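Local coordinates for protein arginase (Medicago truncatula, PDB 6VSS) that forms a homohexamer that hydrolyses L-arginine to urea and L-ornithine with two manganese ions per subunit, and agmatine to urea and putrescine, at residues Glu90-Asp95 against Val327-Val332; Thr97-Thr100 against Lys105-Arg108; Leu273-Ala278 against Ser282-Gly287; Gln316-Thr319 against Ile323-Leu326. All coordinates share one frame; numbering follows the deposited sequence.

Contact 1. Residues Glu90-Asp95 against Val327-Val332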
loop_
_atom_site.group_PDB
_atom_site.type_symbol
_atom_site.label_atom_id
_atom_site.label_comp_id
_atom_site.label_asym_id
_atom_site.label_seq_id
_atom_site.Cartn_x
_atom_site.Cartn_y
_atom_site.Cartn_z
ATOM N N GLU B 90 -1.249 5.229 21.473
ATOM C CA GLU B 90 -2.570 4.924 20.899
ATOM C C GLU B 90 -2.680 3.401 20.712
ATOM O O GLU B 90 -3.745 2.860 20.916
ATOM C CB GLU B 90 -2.769 5.655 19.575
ATOM C CG GLU B 90 -3.884 5.013 18.807
ATOM C CD GLU B 90 -4.218 5.703 17.516
ATOM O OE1 GLU B 90 -3.493 5.480 16.531
ATOM O OE2 GLU B 90 -5.168 6.484 17.528
ATOM N N ALA B 91 -1.651 2.734 20.179
ATOM C CA ALA B 91 -1.726 1.283 19.939
ATOM C C ALA B 91 -1.788 0.512 21.269
ATOM O O ALA B 91 -2.434 -0.507 21.299
ATOM C CB ALA B 91 -0.597 0.850 19.043
ATOM N N ILE B 92 -1.151 0.983 22.344
ATOM C CA ILE B 92 -1.246 0.296 23.652
ATOM C C ILE B 92 -2.713 0.234 24.038
ATOM O O ILE B 92 -3.132 -0.782 24.598
ATOM C CB ILE B 92 -0.440 1.005 24.747
ATOM C CG1 ILE B 92 1.054 0.788 24.558
ATOM C CG2 ILE B 92 -0.870 0.548 26.125
ATOM C CD1 ILE B 92 1.878 1.786 25.387
ATOM N N TRP B 93 -3.383 1.365 23.852
ATOM C CA TRP B 93 -4.749 1.642 24.326
ATOM C C TRP B 93 -5.709 1.443 23.129
ATOM O O TRP B 93 -6.757 2.024 23.176
ATOM C CB TRP B 93 -4.691 3.008 25.044
ATOM C CG TRP B 93 -4.076 2.912 26.429
ATOM C CD1 TRP B 93 -4.580 2.111 27.418
ATOM C CD2 TRP B 93 -2.869 3.496 27.006
ATOM N NE1 TRP B 93 -3.789 2.129 28.540
ATOM C CE2 TRP B 93 -2.746 2.996 28.335
ATOM C CE3 TRP B 93 -1.842 4.356 26.555
ATOM C CZ2 TRP B 93 -1.703 3.360 29.207
ATOM C CZ3 TRP B 93 -0.797 4.706 27.405
ATOM C CH2 TRP B 93 -0.718 4.194 28.709
ATOM N N CYS B 94 -5.417 0.514 22.172
ATOM C CA CYS B 94 -6.125 0.283 20.861
ATOM C C CYS B 94 -7.342 -0.666 20.950
ATOM O O CYS B 94 -7.241 -1.743 21.603
ATOM C CB CYS B 94 -5.197 -0.339 19.815
ATOM S SG CYS B 94 -6.016 -1.161 18.403
ATOM N N ASP B 95 -8.417 -0.362 20.222
ATOM C CA ASP B 95 -9.730 -1.059 20.351
ATOM C C ASP B 95 -9.695 -2.570 20.057
ATOM O O ASP B 95 -10.596 -3.269 20.554
ATOM C CB ASP B 95 -10.802 -0.337 19.528
ATOM C CG ASP B 95 -12.082 -1.129 19.320
ATOM O OD1 ASP B 95 -12.010 -2.214 18.710
ATOM O OD2 ASP B 95 -13.144 -0.647 19.762
ATOM N N VAL B 327 3.181 -3.832 17.226
ATOM C CA VAL B 327 4.365 -4.569 17.685
ATOM C C VAL B 327 5.080 -3.751 18.807
ATOM O O VAL B 327 5.443 -4.280 19.888
ATOM C CB VAL B 327 5.245 -4.888 16.455
ATOM C CG1 VAL B 327 6.647 -5.243 16.850
ATOM C CG2 VAL B 327 4.631 -5.962 15.537
ATOM N N ALA B 328 5.392 -2.519 18.563
ATOM C CA ALA B 328 6.060 -1.659 19.570
ATOM C C ALA B 328 5.199 -1.596 20.865
ATOM O O ALA B 328 5.750 -1.685 21.952
ATOM C CB ALA B 328 6.270 -0.319 18.916
ATOM N N ALA B 329 3.877 -1.456 20.735
ATOM C CA ALA B 329 2.926 -1.322 21.864
ATOM C C ALA B 329 2.948 -2.605 22.706
ATOM O O ALA B 329 3.119 -2.508 23.929
ATOM C CB ALA B 329 1.559 -1.015 21.342
ATOM N N LYS B 330 2.984 -3.776 22.055
ATOM C CA LYS B 330 3.101 -5.070 22.751
ATOM C C LYS B 330 4.470 -5.233 23.425
ATOM O O LYS B 330 4.507 -5.760 24.519
ATOM C CB LYS B 330 2.822 -6.230 21.810
ATOM C CG LYS B 330 2.752 -7.542 22.578
ATOM C CD LYS B 330 1.962 -8.660 21.915
ATOM C CE LYS B 330 1.957 -9.910 22.790
ATOM N NZ LYS B 330 0.985 -10.914 22.306
ATOM N N LEU B 331 5.568 -4.834 22.789
ATOM C CA LEU B 331 6.893 -4.770 23.482
ATOM C C LEU B 331 6.784 -3.881 24.721
ATOM O O LEU B 331 7.292 -4.291 25.764
ATOM C CB LEU B 331 8.024 -4.328 22.543
ATOM C CG LEU B 331 8.220 -5.232 21.318
ATOM C CD1 LEU B 331 9.149 -4.570 20.326
ATOM C CD2 LEU B 331 8.754 -6.595 21.730
ATOM N N VAL B 332 6.130 -2.731 24.634
ATOM C CA VAL B 332 5.979 -1.812 25.804
ATOM C C VAL B 332 5.164 -2.533 26.879
ATOM O O VAL B 332 5.554 -2.482 28.062
ATOM C CB VAL B 332 5.371 -0.439 25.438
ATOM C CG1 VAL B 332 5.309 0.476 26.637
ATOM C CG2 VAL B 332 6.227 0.280 24.405
#
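Ala329 is the first residue of the segment Val327-Val332 to meet the end of helix 84-92, and its single methyl group does most of the work. CB of Ala329 lies 3.7 Å from CB of Ala91, methyl against methyl, and 3.5 Å from the backbone N of Ile92. The same methyl is touched by the Ile92 side chain, whose CG1 stands 3.7 Å from Ala329 CB. Small side chains suit this place because the backbones come very near each other: the two alanine methyls meet where Ile92 CA and Ala329 CA lie 4.8 Å apart. One turn further, Val332 takes up the tip of Ile92, with Val332 CG1 3.9 Å from Ile92 CD1. CG1 of Val332 stands trans to its own backbone N (chi1 -177°), which brings it to the isoleucine end, and the two side chains cross at about a right angle. Ile92 uses its branches separately: CG1 and CD1 serve helix 323-339, while CG2 sits 3.6 Å above the centre of the Trp93 ring. Its carbonyl O, at the helix end, accepts a hydrogen bond from Arg333. Beneath the pair lies the parallel sheet, where Leu66 of strand 63-69 touches Ile92 and Val332, and Leu154 and Leu156 of strand 151-157 continue the floor under Val332; Phe291 and Ile294 of helix 291-300 pack on Leu331.

Contact 2. Residues Thr97-Thr100 against Lys105-Arg108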
loop_
_atom_site.group_PDB
_atom_site.type_symbol
_atom_site.label_atom_id
_atom_site.label_comp_id
_atom_site.label_asym_id
_atom_site.label_seq_id
_atom_site.Cartn_x
_atom_site.Cartn_y
_atom_site.Cartn_z
ATOM N N THR B 97 -7.465 -4.831 20.909
ATOM C CA THR B 97 -6.659 -5.507 21.958
ATOM C C THR B 97 -7.418 -5.493 23.301
ATOM O O THR B 97 -8.100 -4.479 23.552
ATOM C CB THR B 97 -5.304 -4.791 22.052
ATOM O OG1 THR B 97 -5.416 -3.509 22.658
ATOM C CG2 THR B 97 -4.667 -4.581 20.697
ATOM N N ASN B 98 -7.368 -6.532 24.148
ATOM C CA ASN B 98 -7.858 -6.358 25.547
ATOM C C ASN B 98 -6.715 -5.686 26.301
ATOM O O ASN B 98 -5.696 -5.413 25.689
ATOM C CB ASN B 98 -8.391 -7.617 26.251
ATOM C CG ASN B 98 -7.434 -8.784 26.166
ATOM O OD1 ASN B 98 -6.270 -8.660 26.547
ATOM N ND2 ASN B 98 -7.915 -9.905 25.646
ATOM N N SER B 99 -6.915 -5.395 27.569
ATOM C CA SER B 99 -5.947 -4.657 28.400
ATOM C C SER B 99 -5.213 -5.621 29.342
ATOM O O SER B 99 -4.747 -5.136 30.363
ATOM C CB SER B 99 -6.661 -3.587 29.157
ATOM O OG SER B 99 -7.329 -4.164 30.278
ATOM N N THR B 100 -5.077 -6.906 28.992
ATOM C CA THR B 100 -4.285 -7.896 29.791
ATOM C C THR B 100 -2.986 -8.295 29.058
ATOM O O THR B 100 -3.051 -8.652 27.891
ATOM C CB THR B 100 -5.115 -9.132 30.176
ATOM O OG1 THR B 100 -6.333 -8.661 30.746
ATOM C CG2 THR B 100 -4.402 -10.032 31.157
ATOM N N LYS B 105 -1.172 -9.563 33.655
ATOM C CA LYS B 105 -1.281 -8.223 34.303
ATOM C C LYS B 105 -2.338 -7.348 33.584
ATOM O O LYS B 105 -2.526 -7.450 32.349
ATOM C CB LYS B 105 0.098 -7.581 34.454
ATOM C CG LYS B 105 1.045 -8.289 35.431
ATOM C CD LYS B 105 2.011 -7.340 36.150
ATOM C CE LYS B 105 3.046 -8.051 36.990
ATOM N NZ LYS B 105 4.078 -7.115 37.485
ATOM N N ASN B 106 -3.053 -6.532 34.347
ATOM C CA ASN B 106 -4.149 -5.659 33.848
ATOM C C ASN B 106 -3.615 -4.231 33.576
ATOM O O ASN B 106 -3.408 -3.419 34.520
ATOM C CB ASN B 106 -5.348 -5.724 34.808
ATOM C CG ASN B 106 -6.594 -5.047 34.264
ATOM O OD1 ASN B 106 -6.594 -4.422 33.193
ATOM N ND2 ASN B 106 -7.676 -5.151 35.015
ATOM N N LEU B 107 -3.504 -3.872 32.297
ATOM C CA LEU B 107 -3.032 -2.536 31.847
ATOM C C LEU B 107 -4.020 -1.425 32.247
ATOM O O LEU B 107 -3.582 -0.270 32.355
ATOM C CB LEU B 107 -2.821 -2.602 30.335
ATOM C CG LEU B 107 -1.789 -3.658 29.913
ATOM C CD1 LEU B 107 -1.844 -3.926 28.415
ATOM C CD2 LEU B 107 -0.384 -3.252 30.356
ATOM N N ARG B 108 -5.290 -1.736 32.497
ATOM C CA ARG B 108 -6.261 -0.779 33.103
ATOM C C ARG B 108 -5.840 -0.382 34.520
ATOM O O ARG B 108 -6.245 0.690 34.974
ATOM C CB ARG B 108 -7.658 -1.385 33.209
ATOM C CG ARG B 108 -8.365 -1.503 31.879
ATOM C CD ARG B 108 -9.741 -2.118 32.096
ATOM N NE ARG B 108 -10.235 -2.649 30.840
ATOM C CZ ARG B 108 -10.427 -1.906 29.758
ATOM N NH1 ARG B 108 -10.199 -0.601 29.787
ATOM N NH2 ARG B 108 -10.858 -2.463 28.644
#
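Ser99 and Leu107 are joined by the one backbone hydrogen bond between the two segments, Leu107 N to Ser99 O at 2.6 Å, with the donor nearly along the C=O axis of the serine. A second bond uses side chains: Ser99 OG donates to Asn106 OD1 at 3.0 Å. The serine hydroxyl can do so because chi1 of 79° sets OG between its own backbone N and carbonyl carbon, turned to residues 105-108. Asn106 OD1 also accepts from Arg108 N at 3.1 Å, and the two donors come from opposite faces of the amide plane, so this one oxygen ties three residues together. An asparagine fits, being able to accept twice while its chain is short enough to fold back. Weaker CA-H...O contacts follow the backbone bridge of Thr100 with Asn106, the shorter running from Thr100 CA to Lys105 O at 3.1 Å.

Van der Waals contact completes the join. Leu107 CB lies 3.2 Å from Ser99 O, and Arg108 passes its CG 3.3 Å from Ser99 OG, while Ser99 CB stands over one face of the guanidinium, offset toward its rim. Lys105 NZ makes its hydrogen bond with Ala337 O of helix 323-339.

One Asx turn (Asn98 OD1 to Thr100 N) ends at, and the other (Asn106 OD1 to Arg108 N) starts from, the bridged pair Thr100 and Asn106: a hairpin-like loop whose first arm begins with Thr97 and Asn98, the last two of the L-ornithine-binding residues Asp95-Asn98.

Contact 3. Residues Leu273-Ala278 against Ser282-Gly287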
loop_
_atom_site.group_PDB
_atom_site.type_symbol
_atom_site.label_atom_id
_atom_site.label_comp_id
_atom_site.label_asym_id
_atom_site.label_seq_id
_atom_site.Cartn_x
_atom_site.Cartn_y
_atom_site.Cartn_z
ATOM N N LEU B 273 13.814 -7.051 15.481
ATOM C CA LEU B 273 12.849 -8.005 14.882
ATOM C C LEU B 273 13.034 -8.048 13.382
ATOM O O LEU B 273 13.442 -7.023 12.770
ATOM C CB LEU B 273 11.433 -7.557 15.192
ATOM C CG LEU B 273 11.024 -7.673 16.653
ATOM C CD1 LEU B 273 9.782 -6.836 16.928
ATOM C CD2 LEU B 273 10.774 -9.121 17.001
ATOM N N ASP B 274 12.760 -9.218 12.809
ATOM C CA ASP B 274 12.802 -9.375 11.349
ATOM C C ASP B 274 11.886 -8.304 10.749
ATOM O O ASP B 274 10.828 -7.947 11.278
ATOM C CB ASP B 274 12.378 -10.758 10.917
ATOM C CG ASP B 274 12.782 -10.998 9.476
ATOM O OD1 ASP B 274 13.954 -11.303 9.217
ATOM O OD2 ASP B 274 11.906 -10.881 8.620
ATOM N N PRO B 275 12.298 -7.694 9.630
ATOM C CA PRO B 275 11.444 -6.723 8.953
ATOM C C PRO B 275 10.103 -7.311 8.462
ATOM O O PRO B 275 9.267 -6.555 8.262
ATOM C CB PRO B 275 12.285 -6.305 7.720
ATOM C CG PRO B 275 13.687 -6.590 8.103
ATOM C CD PRO B 275 13.632 -7.790 9.019
ATOM N N SER B 276 9.912 -8.619 8.354
ATOM C CA SER B 276 8.594 -9.219 8.013
ATOM C C SER B 276 7.602 -8.940 9.157
ATOM O O SER B 276 6.371 -9.040 8.931
ATOM C CB SER B 276 8.717 -10.690 7.810
ATOM O OG SER B 276 9.272 -11.311 8.984
ATOM N N ILE B 277 8.132 -8.792 10.375
ATOM C CA ILE B 277 7.372 -8.568 11.640
ATOM C C ILE B 277 7.269 -7.055 11.919
ATOM O O ILE B 277 6.193 -6.555 12.351
ATOM C CB ILE B 277 8.075 -9.325 12.804
ATOM C CG1 ILE B 277 8.299 -10.818 12.541
ATOM C CG2 ILE B 277 7.323 -9.178 14.092
ATOM C CD1 ILE B 277 7.087 -11.484 11.976
ATOM N N ALA B 278 8.354 -6.345 11.711
ATOM C CA ALA B 278 8.534 -4.940 12.110
ATOM C C ALA B 278 8.961 -4.117 10.905
ATOM O O ALA B 278 10.086 -3.688 10.867
ATOM C CB ALA B 278 9.544 -4.839 13.222
ATOM N N SER B 282 13.651 2.398 10.390
ATOM C CA SER B 282 14.587 3.034 9.434
ATOM C C SER B 282 15.542 2.007 8.776
ATOM O O SER B 282 15.798 2.148 7.571
ATOM C CB SER B 282 15.353 4.164 10.134
ATOM O OG SER B 282 14.459 5.212 10.514
ATOM N N HIS B 283 16.026 0.992 9.481
ATOM C CA HIS B 283 17.101 0.111 8.972
ATOM C C HIS B 283 16.539 -1.292 8.854
ATOM O O HIS B 283 16.675 -2.025 9.791
ATOM C CB HIS B 283 18.310 0.165 9.927
ATOM C CG HIS B 283 18.847 1.538 10.022
ATOM N ND1 HIS B 283 19.782 2.019 9.121
ATOM C CD2 HIS B 283 18.522 2.569 10.834
ATOM C CE1 HIS B 283 20.049 3.288 9.403
ATOM N NE2 HIS B 283 19.278 3.661 10.446
ATOM N N HIS B 284 15.966 -1.660 7.730
ATOM C CA HIS B 284 15.570 -3.067 7.477
ATOM C C HIS B 284 16.833 -3.976 7.480
ATOM O O HIS B 284 17.757 -3.688 6.733
ATOM C CB HIS B 284 14.779 -3.172 6.191
ATOM C CG HIS B 284 13.438 -2.575 6.258
ATOM N ND1 HIS B 284 12.873 -1.928 5.180
ATOM C CD2 HIS B 284 12.523 -2.515 7.234
ATOM C CE1 HIS B 284 11.714 -1.430 5.520
ATOM N NE2 HIS B 284 11.454 -1.810 6.757
ATOM N N GLU B 285 16.904 -5.030 8.306
ATOM C CA GLU B 285 18.049 -5.994 8.270
ATOM C C GLU B 285 17.473 -7.402 8.240
ATOM O O GLU B 285 17.155 -7.950 9.283
ATOM C CB GLU B 285 18.963 -5.843 9.498
ATOM C CG GLU B 285 19.539 -4.456 9.681
ATOM C CD GLU B 285 20.651 -4.074 8.719
ATOM O OE1 GLU B 285 21.160 -4.998 8.033
ATOM O OE2 GLU B 285 21.002 -2.830 8.652
ATOM N N PRO B 286 17.310 -8.044 7.072
ATOM C CA PRO B 286 16.674 -9.365 7.043
ATOM C C PRO B 286 17.434 -10.399 7.874
ATOM O O PRO B 286 18.642 -10.273 8.100
ATOM C CB PRO B 286 16.620 -9.744 5.561
ATOM C CG PRO B 286 16.619 -8.369 4.869
ATOM C CD PRO B 286 17.541 -7.495 5.727
ATOM N N GLY B 287 16.685 -11.343 8.403
ATOM C CA GLY B 287 17.225 -12.426 9.250
ATOM C C GLY B 287 17.187 -12.105 10.735
ATOM O O GLY B 287 18.115 -12.570 11.421
#
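Asp274 receives the backbone N of Gly287 on its carboxylate, and it also heads an Asx turn in the loop that follows the metal-bearing strand 264-269. The bond from Gly287 N to Asp274 OD1 is 2.9 Å long and meets OD1 almost head-on, in line with its bond to CG; OD1 also accepts from the N of Gly288. Beside it Pro275 packs across residues 284-286: its CB is 3.8 Å from His284 CD2, obliquely to the ring, and its CD is 3.5 Å from Glu285 O. A proline suits the spot because its rigid ring offers apolar edges to the passing backbone.

The next shell fixes the aspartate. With CG trans to the backbone N (chi1 -165°), the carboxylate extends between the two runs, OD1 toward Gly287 and OD2 back to Ser276. Asp274 O meanwhile accepts from the N of both Ile277 and Ala278, closing the turn. Gly287 has a positive phi of 93°, at which a CB would jam against the preceding carbonyl O.

Further out, His284 NE2 bonds to Pro279 O, Glu285 O accepts from Arg222, and Glu285 OE2 bonds to NE2 of His186, a manganese ligand, so the run 282-287 reaches the second shell of the metal site. Pro286 O accepts from Lys330 of a neighbouring subunit. At the turn itself, Ser276 OG and Ser276 N reach Asp274 OD2 from opposite faces of its plane, at 2.7 Å and 3.0 Å.

Contact 4. Residues Gln316-Thr319 against Ile323-Leu326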
loop_
_atom_site.group_PDB
_atom_site.type_symbol
_atom_site.label_atom_id
_atom_site.label_comp_id
_atom_site.label_asym_id
_atom_site.label_seq_id
_atom_site.Cartn_x
_atom_site.Cartn_y
_atom_site.Cartn_z
ATOM N N GLN B 316 6.390 6.443 9.719
ATOM C CA GLN B 316 6.484 6.808 8.278
ATOM C C GLN B 316 6.901 5.605 7.451
ATOM O O GLN B 316 6.786 5.745 6.285
ATOM C CB GLN B 316 7.533 7.879 7.982
ATOM C CG GLN B 316 7.135 9.215 8.562
ATOM C CD GLN B 316 8.041 10.370 8.218
ATOM O OE1 GLN B 316 9.016 10.617 8.906
ATOM N NE2 GLN B 316 7.651 11.166 7.229
ATOM N N ARG B 317 7.430 4.539 8.029
ATOM C CA ARG B 317 7.834 3.383 7.193
ATOM C C ARG B 317 6.972 2.165 7.525
ATOM O O ARG B 317 7.286 1.090 7.051
ATOM C CB ARG B 317 9.329 3.121 7.328
ATOM C CG ARG B 317 10.160 4.367 7.081
ATOM C CD ARG B 317 11.390 4.236 6.236
ATOM N NE ARG B 317 12.030 2.981 6.499
ATOM C CZ ARG B 317 12.567 2.215 5.579
ATOM N NH1 ARG B 317 12.568 2.584 4.313
ATOM N NH2 ARG B 317 13.126 1.085 5.932
ATOM N N ASP B 318 5.905 2.372 8.289
ATOM C CA ASP B 318 5.000 1.279 8.719
ATOM C C ASP B 318 4.036 0.917 7.579
ATOM O O ASP B 318 3.947 1.644 6.608
ATOM C CB ASP B 318 4.245 1.677 9.986
ATOM C CG ASP B 318 3.771 0.529 10.861
ATOM O OD1 ASP B 318 3.837 -0.602 10.415
ATOM O OD2 ASP B 318 3.315 0.790 11.936
ATOM N N THR B 319 3.285 -0.163 7.737
ATOM C CA THR B 319 2.262 -0.509 6.727
ATOM C C THR B 319 1.019 0.362 6.959
ATOM O O THR B 319 0.889 1.007 7.998
ATOM C CB THR B 319 1.913 -1.996 6.719
ATOM O OG1 THR B 319 1.587 -2.317 8.057
ATOM C CG2 THR B 319 3.044 -2.896 6.294
ATOM N N ILE B 323 0.823 -2.045 11.637
ATOM C CA ILE B 323 1.255 -3.285 12.348
ATOM C C ILE B 323 2.436 -2.998 13.293
ATOM O O ILE B 323 2.406 -3.457 14.398
ATOM C CB ILE B 323 1.524 -4.448 11.368
ATOM C CG1 ILE B 323 1.660 -5.791 12.082
ATOM C CG2 ILE B 323 2.683 -4.190 10.434
ATOM C CD1 ILE B 323 0.609 -6.053 13.116
ATOM N N THR B 324 3.404 -2.215 12.874
ATOM C CA THR B 324 4.584 -1.994 13.739
ATOM C C THR B 324 4.201 -1.178 14.962
ATOM O O THR B 324 4.815 -1.379 15.980
ATOM C CB THR B 324 5.785 -1.411 13.014
ATOM O OG1 THR B 324 5.876 -2.165 11.830
ATOM C CG2 THR B 324 7.085 -1.516 13.766
ATOM N N ALA B 325 3.219 -0.295 14.900
ATOM C CA ALA B 325 2.756 0.426 16.108
ATOM C C ALA B 325 2.305 -0.601 17.165
ATOM O O ALA B 325 2.668 -0.484 18.358
ATOM C CB ALA B 325 1.658 1.399 15.762
ATOM N N LEU B 326 1.532 -1.592 16.704
ATOM C CA LEU B 326 1.026 -2.698 17.558
ATOM C C LEU B 326 2.207 -3.518 18.087
ATOM O O LEU B 326 2.209 -3.823 19.289
ATOM C CB LEU B 326 0.083 -3.571 16.725
ATOM C CG LEU B 326 -1.358 -3.079 16.654
ATOM C CD1 LEU B 326 -2.219 -4.027 15.836
ATOM C CD2 LEU B 326 -1.935 -2.904 18.049
#
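The Asp318 carboxylate is the flat group here, in the loop between strand 305-311 and helix 323-339 of the α/β arginase fold, and the first turn of that helix meets it mainly from the syn sides of its two oxygens. Thr324 N bonds to Asp318 OD1 at 3.0 Å and Ala325 N to Asp318 OD2 at 3.2 Å, both close to the carboxylate plane. The hydroxyl comes instead over a face: Thr324 OG1 donates to Asp318 OD1 at 2.9 Å, 62° out of that plane. From the opposite face the backbone N of Thr319 reaches Asp318 OD1 at 2.8 Å. Three bonds thus grip OD1, and OD2 has a second partner in the hydroxyl of Tyr313; together they fix the rotation of the carboxylate, which turns its oxygens to the N-H groups of the helix start.

An aspartate suits this place well. N-H groups in a first helical turn have no carbonyl of their own helix to bond to, and the negative carboxylate would probably be favoured by the helix dipole. CG of Asp318 is trans to the backbone N (chi1 -155°), and this carries the carboxylate across to the helix. Threonine at 324 adds a hydroxyl whose oxygen, besides donating to Asp318, accepts from Gly280 N, tying the site to the loop of Pro279.

The Thr319 and Ile323 side chains run alongside each other. Thr319 OG1, which bonds to Asp321 OD1, is 3.2 Å from the Ile323 CG2 methyl.

Overall arrangement
Contacts 1 and 4 share helix 323-339: contact 4 holds its start, and contact 1 packs its next turn against helix 84-92, with Ala91 CB 3.6 Å from Ala325 O. Contact 2, its centre 10 Å from that of contact 1, continues the chain beyond helix 84-92 and touches contact 4 through Thr97. On the other side of the helix, Val327 CG1 meets Leu273 CD1 of contact 3 at 3.5 Å. Contact 3 lies nearest the catalytic centre, the Glu285 side chain being about 7 Å from a manganese ion. The centres of contacts 2 and 3 are 27 Å apart, yet His283 ND1 bonds to Ser96 O of a neighbouring subunit, consistent with that subunit's L-ornithine-binding loop contributing here.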